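Local coordinates for protein predicted acetyltransferase (Clostridium acetobutylicum, PDB 3MGD) that binds acetyl-coenzyme A and probably transfers its acetyl group to an acceptor, as a predicted member of the GNAT acetyltransferase family, at residues L14-R19 and K36-Y41; V52-E57 and L106-N111; I121-S126 and P131-Y136. All blocks are in the same frame, centred on the assembly; numbering follows the deposited sequence.

The three contacts come one after another along the chain of a single GNAT fold. Interaction 1 pairs the helices 12-25 and 35-47; interaction 2 lays helix 101-115 on strand 51-58 of the mixed sheet; interaction 3 joins helix 129-136 to strand 120-124, outermost within this chain, where the second subunit continues the sheet. Centres of interactions 1 and 2 lie about 18 Å apart, bridged by Leu15 against Glu53. Interactions 2 and 3, about 15 Å apart between centres, meet where Tyr136 OH approaches Asp107 OD1, a probable hydrogen bond. Interaction 3 thus lines the acetyl-CoA pocket, while interaction 1, on the other side of the chain's centre, carries Arg19 to the second subunit.

Interaction 1: L14-R19 and K36-Y41; sequences LLVSIR and KELTRY
Leu38 meets Val16 and Arg19 where two neighbouring helices of the GNAT fold, 12-25 and 35-47, pack side by side, their short segments running at 128° with axes 9.5 Å apart. Start at Leu38 CB: it rests 4.1 Å from both Val16 CG1 and Val16 CG2, as if set against the fork of the valine. CG is anti to the carbonyl carbon (chi1 -76°), which carries the branch point toward helix 12-25; from there the methyls diverge. CD1 turns back to the valine, 4.0 Å from Val16 CG1, while CD2 goes to the arginine, 3.6 Å from Arg19 CD and 3.7 Å from Arg19 NE. That methyl sits at the guanidinium's edge, in its plane, and the extended arginine chain passes the leucine at about a right angle. The charged end is held elsewhere: NH2 donates to the carbonyl oxygen of Pro75 of the second subunit, a residue that also packs on Leu38, and NH1 makes a weak bond to Asn89. At the far side of the valine, Val16 CG2 lies 3.8 Å from Thr39 OG1, a hydroxyl already hydrogen-bonded to the carbonyl oxygen of Asp35.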
loop_
_atom_site.group_PDB
_atom_site.type_symbol
_atom_site.label_atom_id
_atom_site.label_comp_id
_atom_site.label_asym_id
_atom_site.label_seq_id
_atom_site.Cartn_x
_atom_site.Cartn_y
_atom_site.Cartn_z
ATOM N N LEU A 14 4.518 21.985 -10.720
ATOM C CA LEU A 14 3.058 22.127 -10.794
ATOM C C LEU A 14 2.335 21.015 -10.021
ATOM O O LEU A 14 1.372 21.265 -9.304
ATOM C CB LEU A 14 2.587 22.090 -12.245
ATOM C CG LEU A 14 3.107 23.169 -13.186
ATOM C CD1 LEU A 14 2.716 22.819 -14.613
ATOM C CD2 LEU A 14 2.565 24.534 -12.782
ATOM N N LEU A 15 2.803 19.784 -10.193
ATOM C CA LEU A 15 2.242 18.632 -9.485
ATOM C C LEU A 15 2.372 18.793 -7.983
ATOM O O LEU A 15 1.466 18.428 -7.219
ATOM C CB LEU A 15 2.973 17.358 -9.910
ATOM C CG LEU A 15 2.367 16.546 -11.052
ATOM C CD1 LEU A 15 1.674 17.401 -12.089
ATOM C CD2 LEU A 15 3.406 15.626 -11.675
ATOM N N VAL A 16 3.522 19.313 -7.561
ATOM C CA VAL A 16 3.756 19.594 -6.159
ATOM C C VAL A 16 2.751 20.615 -5.632
ATOM O O VAL A 16 2.142 20.405 -4.577
ATOM C CB VAL A 16 5.204 20.081 -5.908
ATOM C CG1 VAL A 16 5.340 20.635 -4.494
ATOM C CG2 VAL A 16 6.200 18.939 -6.154
ATOM N N SER A 17 2.582 21.724 -6.351
ATOM C CA SER A 17 1.633 22.764 -5.929
ATOM C C SER A 17 0.201 22.254 -5.896
ATOM O O SER A 17 -0.554 22.546 -4.964
ATOM C CB SER A 17 1.709 23.984 -6.857
ATOM O OG SER A 17 2.938 24.655 -6.690
ATOM N N ILE A 18 -0.181 21.511 -6.925
ATOM C CA ILE A 18 -1.548 21.003 -7.000
ATOM C C ILE A 18 -1.811 19.994 -5.894
ATOM O O ILE A 18 -2.904 19.980 -5.324
ATOM C CB ILE A 18 -1.846 20.362 -8.349
ATOM C CG1 ILE A 18 -1.631 21.385 -9.468
ATOM C CG2 ILE A 18 -3.273 19.805 -8.363
ATOM C CD1 ILE A 18 -1.670 20.782 -10.861
ATOM N N ARG A 19 -0.822 19.154 -5.573
ATOM C CA ARG A 19 -1.017 18.219 -4.457
ATOM C C ARG A 19 -1.251 18.958 -3.140
ATOM O O ARG A 19 -2.126 18.588 -2.372
ATOM C CB ARG A 19 0.122 17.192 -4.317
ATOM C CG ARG A 19 -0.074 16.254 -3.105
ATOM C CD ARG A 19 0.701 14.915 -3.181
ATOM N NE ARG A 19 0.560 14.207 -1.907
ATOM C CZ ARG A 19 -0.516 13.506 -1.548
ATOM N NH1 ARG A 19 -1.564 13.394 -2.363
ATOM N NH2 ARG A 19 -0.559 12.940 -0.350
ATOM N N LYS A 36 10.225 19.715 -0.125
ATOM C CA LYS A 36 11.383 18.894 -0.480
ATOM C C LYS A 36 10.943 17.449 -0.717
ATOM O O LYS A 36 11.308 16.834 -1.722
ATOM C CB LYS A 36 12.456 18.968 0.601
ATOM C CG LYS A 36 13.746 18.198 0.259
ATOM C CD LYS A 36 14.776 18.256 1.388
ATOM C CE LYS A 36 16.033 17.439 1.017
ATOM N NZ LYS A 36 17.010 17.365 2.131
ATOM N N GLU A 37 10.146 16.919 0.205
ATOM C CA GLU A 37 9.741 15.513 0.144
ATOM C C GLU A 37 8.803 15.232 -1.026
ATOM O O GLU A 37 8.898 14.179 -1.665
ATOM C CB GLU A 37 9.072 15.102 1.457
ATOM C CG GLU A 37 10.024 15.016 2.657
ATOM C CD GLU A 37 10.241 16.349 3.375
ATOM O OE1 GLU A 37 9.858 17.428 2.855
ATOM O OE2 GLU A 37 10.816 16.313 4.480
ATOM N N LEU A 38 7.876 16.156 -1.286
ATOM C CA LEU A 38 6.983 16.025 -2.441
ATOM C C LEU A 38 7.803 16.022 -3.740
ATOM O O LEU A 38 7.616 15.167 -4.610
ATOM C CB LEU A 38 5.943 17.164 -2.468
ATOM C CG LEU A 38 4.757 17.090 -1.500
ATOM C CD1 LEU A 38 3.947 18.407 -1.474
ATOM C CD2 LEU A 38 3.861 15.890 -1.820
ATOM N N THR A 39 8.718 16.977 -3.867
ATOM C CA THR A 39 9.531 17.094 -5.090
ATOM C C THR A 39 10.387 15.863 -5.321
ATOM O O THR A 39 10.538 15.394 -6.451
ATOM C CB THR A 39 10.455 18.316 -5.024
ATOM O OG1 THR A 39 9.669 19.488 -4.790
ATOM C CG2 THR A 39 11.249 18.473 -6.316
ATOM N N ARG A 40 10.958 15.347 -4.242
ATOM C CA ARG A 40 11.743 14.114 -4.329
ATOM C C ARG A 40 10.864 12.919 -4.707
ATOM O O ARG A 40 11.273 12.103 -5.511
ATOM C CB ARG A 40 12.477 13.859 -3.014
ATOM C CG ARG A 40 13.367 12.621 -3.001
ATOM C CD ARG A 40 14.126 12.572 -1.675
ATOM N NE ARG A 40 13.203 12.442 -0.547
ATOM C CZ ARG A 40 13.528 12.638 0.727
ATOM N NH1 ARG A 40 14.767 12.998 1.059
ATOM N NH2 ARG A 40 12.606 12.483 1.674
ATOM N N TYR A 41 9.666 12.825 -4.125
ATOM C CA TYR A 41 8.729 11.740 -4.452
ATOM C C TYR A 41 8.380 11.711 -5.946
ATOM O O TYR A 41 8.412 10.647 -6.580
ATOM C CB TYR A 41 7.443 11.847 -3.633
ATOM C CG TYR A 41 6.412 10.805 -4.017
ATOM C CD1 TYR A 41 6.504 9.503 -3.537
ATOM C CD2 TYR A 41 5.365 11.118 -4.872
ATOM C CE1 TYR A 41 5.579 8.539 -3.899
ATOM C CE2 TYR A 41 4.428 10.164 -5.240
ATOM C CZ TYR A 41 4.541 8.879 -4.746
ATOM O OH TYR A 41 3.616 7.928 -5.117
#

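Interaction 2: V52-E57 and L106-N111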
loop_
_atom_site.group_PDB
_atom_site.type_symbol
_atom_site.label_atom_id
_atom_site.label_comp_id
_atom_site.label_asym_id
_atom_site.label_seq_id
_atom_site.Cartn_x
_atom_site.Cartn_y
_atom_site.Cartn_z
ATOM N N VAL A 52 2.253 7.295 -12.555
ATOM C CA VAL A 52 1.758 7.959 -13.761
ATOM C C VAL A 52 0.703 8.980 -13.344
ATOM O O VAL A 52 -0.284 8.632 -12.710
ATOM C CB VAL A 52 1.121 6.961 -14.761
ATOM C CG1 VAL A 52 0.462 7.700 -15.930
ATOM C CG2 VAL A 52 2.172 5.959 -15.277
ATOM N N GLU A 53 0.916 10.242 -13.688
ATOM C CA GLU A 53 -0.030 11.280 -13.288
ATOM C C GLU A 53 -0.571 11.960 -14.527
ATOM O O GLU A 53 0.170 12.595 -15.274
ATOM C CB GLU A 53 0.603 12.283 -12.314
ATOM C CG GLU A 53 -0.316 13.480 -11.957
ATOM C CD GLU A 53 -0.148 13.975 -10.519
ATOM O OE1 GLU A 53 -0.637 15.090 -10.219
ATOM O OE2 GLU A 53 0.473 13.268 -9.689
ATOM N N TRP A 54 -1.868 11.781 -14.759
ATOM C CA TRP A 54 -2.528 12.387 -15.896
ATOM C C TRP A 54 -2.967 13.797 -15.516
ATOM O O TRP A 54 -3.333 14.064 -14.363
ATOM C CB TRP A 54 -3.743 11.559 -16.317
ATOM C CG TRP A 54 -3.415 10.423 -17.239
ATOM C CD1 TRP A 54 -3.103 9.134 -16.892
ATOM C CD2 TRP A 54 -3.374 10.480 -18.668
ATOM N NE1 TRP A 54 -2.872 8.384 -18.032
ATOM C CE2 TRP A 54 -3.040 9.193 -19.132
ATOM C CE3 TRP A 54 -3.604 11.499 -19.602
ATOM C CZ2 TRP A 54 -2.905 8.903 -20.489
ATOM C CZ3 TRP A 54 -3.474 11.210 -20.947
ATOM C CH2 TRP A 54 -3.126 9.924 -21.381
ATOM N N ILE A 55 -2.911 14.705 -16.482
ATOM C CA ILE A 55 -3.402 16.059 -16.250
ATOM C C ILE A 55 -4.381 16.486 -17.340
ATOM O O ILE A 55 -4.265 16.080 -18.491
ATOM C CB ILE A 55 -2.247 17.097 -16.142
ATOM C CG1 ILE A 55 -1.641 17.389 -17.505
ATOM C CG2 ILE A 55 -1.162 16.631 -15.184
ATOM C CD1 ILE A 55 -0.506 18.380 -17.435
ATOM N N ALA A 56 -5.361 17.287 -16.954
ATOM C CA ALA A 56 -6.304 17.870 -17.899
ATOM C C ALA A 56 -5.984 19.346 -17.908
ATOM O O ALA A 56 -5.907 19.967 -16.842
ATOM C CB ALA A 56 -7.726 17.644 -17.441
ATOM N N GLU A 57 -5.754 19.895 -19.096
ATOM C CA GLU A 57 -5.336 21.286 -19.238
ATOM C C GLU A 57 -6.288 22.040 -20.152
ATOM O O GLU A 57 -6.846 21.475 -21.095
ATOM C CB GLU A 57 -3.953 21.373 -19.876
ATOM C CG GLU A 57 -2.793 20.973 -19.018
ATOM C CD GLU A 57 -1.488 21.121 -19.768
ATOM O OE1 GLU A 57 -1.469 20.818 -20.982
ATOM O OE2 GLU A 57 -0.487 21.549 -19.148
ATOM N N LEU A 106 -10.439 8.270 -13.870
ATOM C CA LEU A 106 -10.397 6.897 -13.359
ATOM C C LEU A 106 -10.293 5.898 -14.517
ATOM O O LEU A 106 -9.565 4.919 -14.417
ATOM C CB LEU A 106 -11.617 6.583 -12.480
ATOM C CG LEU A 106 -11.666 7.271 -11.108
ATOM C CD1 LEU A 106 -13.043 7.174 -10.466
ATOM C CD2 LEU A 106 -10.606 6.679 -10.197
ATOM N N ASP A 107 -11.014 6.144 -15.616
ATOM C CA ASP A 107 -10.913 5.257 -16.784
ATOM C C ASP A 107 -9.478 5.213 -17.300
ATOM O O ASP A 107 -8.967 4.140 -17.638
ATOM C CB ASP A 107 -11.843 5.678 -17.932
ATOM C CG ASP A 107 -13.322 5.511 -17.598
ATOM O OD1 ASP A 107 -13.677 4.647 -16.769
ATOM O OD2 ASP A 107 -14.141 6.239 -18.195
ATOM N N ARG A 108 -8.829 6.377 -17.380
ATOM C CA ARG A 108 -7.458 6.430 -17.875
ATOM C C ARG A 108 -6.499 5.710 -16.933
ATOM O O ARG A 108 -5.553 5.069 -17.382
ATOM C CB ARG A 108 -6.987 7.873 -18.079
ATOM C CG ARG A 108 -7.780 8.642 -19.115
ATOM C CD ARG A 108 -7.165 10.021 -19.327
ATOM N NE ARG A 108 -7.892 10.810 -20.327
ATOM C CZ ARG A 108 -7.654 10.774 -21.639
ATOM N NH1 ARG A 108 -6.706 9.983 -22.143
ATOM N NH2 ARG A 108 -8.369 11.531 -22.459
ATOM N N LEU A 109 -6.742 5.816 -15.627
ATOM C CA LEU A 109 -5.866 5.160 -14.656
ATOM C C LEU A 109 -6.025 3.646 -14.687
ATOM O O LEU A 109 -5.051 2.915 -14.587
ATOM C CB LEU A 109 -6.096 5.703 -13.246
ATOM C CG LEU A 109 -5.766 7.194 -13.081
ATOM C CD1 LEU A 109 -6.116 7.647 -11.673
ATOM C CD2 LEU A 109 -4.313 7.491 -13.393
ATOM N N VAL A 110 -7.261 3.185 -14.825
ATOM C CA VAL A 110 -7.520 1.767 -14.988
ATOM C C VAL A 110 -6.765 1.248 -16.206
ATOM O O VAL A 110 -6.206 0.149 -16.188
ATOM C CB VAL A 110 -9.035 1.498 -15.119
ATOM C CG1 VAL A 110 -9.301 0.148 -15.775
ATOM C CG2 VAL A 110 -9.694 1.596 -13.739
ATOM N N ASN A 111 -6.726 2.043 -17.265
ATOM C CA ASN A 111 -5.972 1.626 -18.444
ATOM C C ASN A 111 -4.465 1.498 -18.178
ATOM O O ASN A 111 -3.824 0.569 -18.678
ATOM C CB ASN A 111 -6.254 2.545 -19.633
ATOM C CG ASN A 111 -5.409 2.198 -20.839
ATOM O OD1 ASN A 111 -5.574 1.138 -21.439
ATOM N ND2 ASN A 111 -4.486 3.090 -21.195
#
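Trp54, on strand 51-58, receives the side chains of Arg108 and Leu109 from helix 101-115, a helix-on-sheet layer of the GNAT fold in which the two short segments run nearly antiparallel, at 151°. The closest contacts are on the partly exposed side, over the indole. Arg108 CD sits above one face, 4.0 Å from the centroid of the six-membered ring, in a CH-pi contact. Beyond it the guanidinium forms an off-centre cation-pi contact: its CZ is 4.7 Å from the same centroid, and its plane is tilted 34° from the ring. The extended arginine chain, crossing the tryptophan at about a right angle, brings NH1 within 3.7 Å of Trp54 CZ3. Arg108 also has a cation-pi partner in Tyr4, so the cation lies near two aromatic rings. The sheetward side is buried but sits further off: Leu109, which also packs on Ala66 and Ile68 of strand 61-72, keeps its CD2 4.2 Å from Val52 O. The indole nitrogen turns to the helix further on, hydrogen-bonding to Glu112 OE2, while the pyrrole part of the ring meets the leucine, with Trp54 CD1 4.1 Å from Leu109 CD2.

Interaction 3: I121-S126 and P131-Y136. With ACO (acetyl coenzyme *a), chain C.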
loop_
_atom_site.group_PDB
_atom_site.type_symbol
_atom_site.label_atom_id
_atom_site.label_comp_id
_atom_site.label_asym_id
_atom_site.label_seq_id
_atom_site.Cartn_x
_atom_site.Cartn_y
_atom_site.Cartn_z
ATOM N N ILE A 121 -6.884 -2.509 -7.882
ATOM C CA ILE A 121 -6.600 -1.099 -7.617
ATOM C C ILE A 121 -7.093 -0.749 -6.226
ATOM O O ILE A 121 -8.080 -1.297 -5.755
ATOM C CB ILE A 121 -7.314 -0.188 -8.619
ATOM C CG1 ILE A 121 -7.191 -0.756 -10.031
ATOM C CG2 ILE A 121 -6.745 1.222 -8.554
ATOM C CD1 ILE A 121 -5.772 -0.942 -10.475
ATOM N N CYS A 122 -6.397 0.148 -5.548
ATOM C CA CYS A 122 -6.857 0.552 -4.234
ATOM C C CYS A 122 -6.608 2.029 -4.083
ATOM O O CYS A 122 -5.893 2.620 -4.885
ATOM C CB CYS A 122 -6.138 -0.253 -3.146
ATOM S SG CYS A 122 -4.337 -0.095 -3.158
ATOM N N LEU A 123 -7.225 2.631 -3.076
ATOM C CA LEU A 123 -7.050 4.058 -2.816
ATOM C C LEU A 123 -7.560 4.374 -1.425
ATOM O O LEU A 123 -8.241 3.551 -0.804
ATOM C CB LEU A 123 -7.808 4.895 -3.852
ATOM C CG LEU A 123 -9.313 4.656 -4.032
ATOM C CD1 LEU A 123 -10.140 5.192 -2.868
ATOM C CD2 LEU A 123 -9.789 5.275 -5.329
ATOM N N VAL A 124 -7.227 5.567 -0.940
ATOM C CA VAL A 124 -7.813 6.094 0.282
ATOM C C VAL A 124 -8.784 7.217 -0.082
ATOM O O VAL A 124 -8.400 8.229 -0.671
ATOM C CB VAL A 124 -6.736 6.639 1.240
ATOM C CG1 VAL A 124 -7.386 7.297 2.450
ATOM C CG2 VAL A 124 -5.764 5.513 1.669
ATOM N N ALA A 125 -10.047 7.036 0.271
ATOM C CA ALA A 125 -11.088 7.940 -0.183
ATOM C C ALA A 125 -11.198 9.171 0.711
ATOM O O ALA A 125 -11.285 9.059 1.931
ATOM C CB ALA A 125 -12.419 7.206 -0.242
ATOM N N SER A 126 -11.176 10.343 0.092
ATOM C CA SER A 126 -11.455 11.589 0.788
ATOM C C SER A 126 -12.968 11.769 0.868
ATOM O O SER A 126 -13.718 10.970 0.296
ATOM C CB SER A 126 -10.853 12.747 0.012
ATOM O OG SER A 126 -11.494 12.852 -1.236
ATOM N N PRO A 131 -18.008 9.188 -2.792
ATOM C CA PRO A 131 -19.160 8.899 -3.657
ATOM C C PRO A 131 -18.758 8.693 -5.119
ATOM O O PRO A 131 -19.413 7.931 -5.830
ATOM C CB PRO A 131 -20.024 10.163 -3.546
ATOM C CG PRO A 131 -19.435 10.988 -2.445
ATOM C CD PRO A 131 -18.010 10.590 -2.323
ATOM N N VAL A 132 -17.711 9.378 -5.573
ATOM C CA VAL A 132 -17.194 9.156 -6.928
ATOM C C VAL A 132 -16.668 7.733 -7.091
ATOM O O VAL A 132 -17.009 7.036 -8.056
ATOM C CB VAL A 132 -16.071 10.158 -7.274
ATOM C CG1 VAL A 132 -15.609 9.969 -8.711
ATOM C CG2 VAL A 132 -16.559 11.581 -7.055
ATOM N N TYR A 133 -15.839 7.301 -6.142
ATOM C CA TYR A 133 -15.261 5.968 -6.190
ATOM C C TYR A 133 -16.320 4.889 -5.944
ATOM O O TYR A 133 -16.283 3.838 -6.576
ATOM C CB TYR A 133 -14.102 5.847 -5.194
ATOM C CG TYR A 133 -13.122 6.987 -5.340
ATOM C CD1 TYR A 133 -12.738 7.432 -6.601
ATOM C CD2 TYR A 133 -12.596 7.636 -4.228
ATOM C CE1 TYR A 133 -11.855 8.489 -6.749
ATOM C CE2 TYR A 133 -11.711 8.682 -4.371
ATOM C CZ TYR A 133 -11.348 9.112 -5.636
ATOM O OH TYR A 133 -10.465 10.169 -5.797
ATOM N N LYS A 134 -17.255 5.157 -5.036
ATOM C CA LYS A 134 -18.357 4.224 -4.788
ATOM C C LYS A 134 -19.175 4.041 -6.058
ATOM O O LYS A 134 -19.492 2.911 -6.450
ATOM C CB LYS A 134 -19.259 4.709 -3.640
ATOM C CG LYS A 134 -18.678 4.513 -2.236
ATOM C CD LYS A 134 -18.266 3.062 -1.996
ATOM C CE LYS A 134 -17.725 2.859 -0.585
ATOM N NZ LYS A 134 -18.786 2.960 0.460
ATOM N N LYS A 135 -19.513 5.155 -6.702
ATOM C CA LYS A 135 -20.262 5.109 -7.962
ATOM C C LYS A 135 -19.517 4.292 -9.011
ATOM O O LYS A 135 -20.128 3.547 -9.785
ATOM C CB LYS A 135 -20.587 6.523 -8.469
ATOM C CG LYS A 135 -21.400 6.561 -9.754
ATOM C CD LYS A 135 -21.542 7.993 -10.267
ATOM C CE LYS A 135 -22.555 8.100 -11.409
ATOM N NZ LYS A 135 -22.422 9.389 -12.164
ATOM N N TYR A 136 -18.189 4.387 -8.991
ATOM C CA TYR A 136 -17.340 3.721 -9.976
ATOM C C TYR A 136 -17.170 2.219 -9.744
ATOM O O TYR A 136 -16.777 1.494 -10.653
ATOM C CB TYR A 136 -15.955 4.378 -9.981
ATOM C CG TYR A 136 -15.131 4.108 -11.221
ATOM C CD1 TYR A 136 -15.316 4.854 -12.387
ATOM C CD2 TYR A 136 -14.138 3.149 -11.215
ATOM C CE1 TYR A 136 -14.549 4.605 -13.522
ATOM C CE2 TYR A 136 -13.369 2.900 -12.341
ATOM C CZ TYR A 136 -13.577 3.630 -13.485
ATOM O OH TYR A 136 -12.796 3.379 -14.586
HETATM N N1A ACO C . -24.262 12.310 -15.222
HETATM C C2A ACO C . -24.793 12.635 -13.970
HETATM N N3A ACO C . -23.936 13.029 -12.914
HETATM C C4A ACO C . -22.502 13.089 -13.143
HETATM C C5A ACO C . -21.957 12.758 -14.425
HETATM C C6A ACO C . -22.800 12.370 -15.459
HETATM N N6A ACO C . -22.243 12.036 -16.754
HETATM N N7A ACO C . -20.528 12.908 -14.366
HETATM C C8A ACO C . -20.201 13.323 -13.083
HETATM N N9A ACO C . -21.425 13.417 -12.304
HETATM C C1B ACO C . -21.484 13.938 -10.948
HETATM C C2B ACO C . -21.393 12.664 -10.092
HETATM O O2B ACO C . -22.320 11.633 -10.208
HETATM C C3B ACO C . -21.065 13.232 -8.730
HETATM O O3B ACO C . -22.123 13.643 -7.894
HETATM P P3B ACO C . -22.786 12.694 -6.799
HETATM O O7A ACO C . -24.210 13.267 -6.478
HETATM O O8A ACO C . -21.926 12.691 -5.517
HETATM O O9A ACO C . -22.909 11.280 -7.325
HETATM C C4B ACO C . -20.016 14.327 -9.131
HETATM O O4B ACO C . -20.562 14.882 -10.383
HETATM C C5B ACO C . -18.516 14.119 -9.080
HETATM O O5B ACO C . -18.069 13.276 -10.113
HETATM P P1A ACO C . -16.938 13.750 -11.110
HETATM O O1A ACO C . -17.375 14.955 -11.958
HETATM O O2A ACO C . -16.539 12.544 -11.955
HETATM O O3A ACO C . -15.729 14.147 -10.178
HETATM P P2A ACO C . -15.055 15.590 -10.138
HETATM O O4A ACO C . -16.018 16.695 -9.588
HETATM O O5A ACO C . -14.444 15.940 -11.467
HETATM O O6A ACO C . -13.817 15.455 -9.172
HETATM C CBP ACO C . -12.875 15.159 -6.953
HETATM C CCP ACO C . -13.965 14.790 -7.949
HETATM C CDP ACO C . -12.938 14.245 -5.740
HETATM C CEP ACO C . -11.564 15.042 -7.656
HETATM C CAP ACO C . -13.119 16.633 -6.486
HETATM O OAP ACO C . -14.321 16.776 -5.805
HETATM C C9P ACO C . -11.954 17.276 -5.775
HETATM O O9P ACO C . -10.968 17.708 -6.373
HETATM N N8P ACO C . -12.057 17.379 -4.335
HETATM C C7P ACO C . -10.952 17.921 -3.546
HETATM C C6P ACO C . -9.750 17.052 -3.601
HETATM C C5P ACO C . -10.106 15.607 -3.330
HETATM O O5P ACO C . -10.858 15.311 -2.401
HETATM N N4P ACO C . -9.582 14.624 -4.215
HETATM C C3P ACO C . -9.651 13.215 -3.913
HETATM C C2P ACO C . -8.645 12.688 -2.922
HETATM S S1P ACO C . -8.682 10.924 -2.712
HETATM C C ACO C . -7.795 10.139 -3.903
HETATM O O ACO C . -7.212 10.792 -4.755
HETATM C CH3 ACO C . -7.843 8.664 -3.994
#
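Leu123 and Tyr133 make the CH-pi part of this contact: Leu123 CD2 hangs over the centre of the phenol ring, 3.7 Å from its centroid and 9° off the ring normal. Chi1 of 56° wedges the leucine CG between backbone N and carbonyl carbon, and from there both methyls reach the tyrosine, CD1 coming 3.7 Å from Tyr133 CD2. The remaining apolar touch is at the ring's edge, where Ala125 CB lies near its plane, 4.0 Å from Tyr133 CD2. Met90 and Leu106 pack on the same tyrosine from neighbouring elements. All this takes place where strand 120-124 of the GNAT fold leads into helix 129-136, in the acetyl-CoA pocket, and the strand also pairs antiparallel with a strand of the second subunit, so that the sheet continues through the dimer. Van der Waals contacts with the cofactor centre on its thioester. Tyr133 OH comes 3.3 Å from ACO C, the acetyl carbonyl carbon. The methyl, ACO CH3, lies 3.8 Å from Leu123 CB. Hydrogen bonds hold the cofactor further along. The loop into helix 101-115 grips it with the N-H groups of Gly98, Gly100 and Ala102, as in the GNAT family. Ser126 OG donates to the pantetheine carbonyl O5P at 2.8 Å, and the same oxygen accepts the N-H of Gly129, capping the start of the helix. Lys135, its chain extended, reaches out from the helix to the ribose hydroxyl of acetyl-CoA, NZ donating to O2B at 3.0 Å.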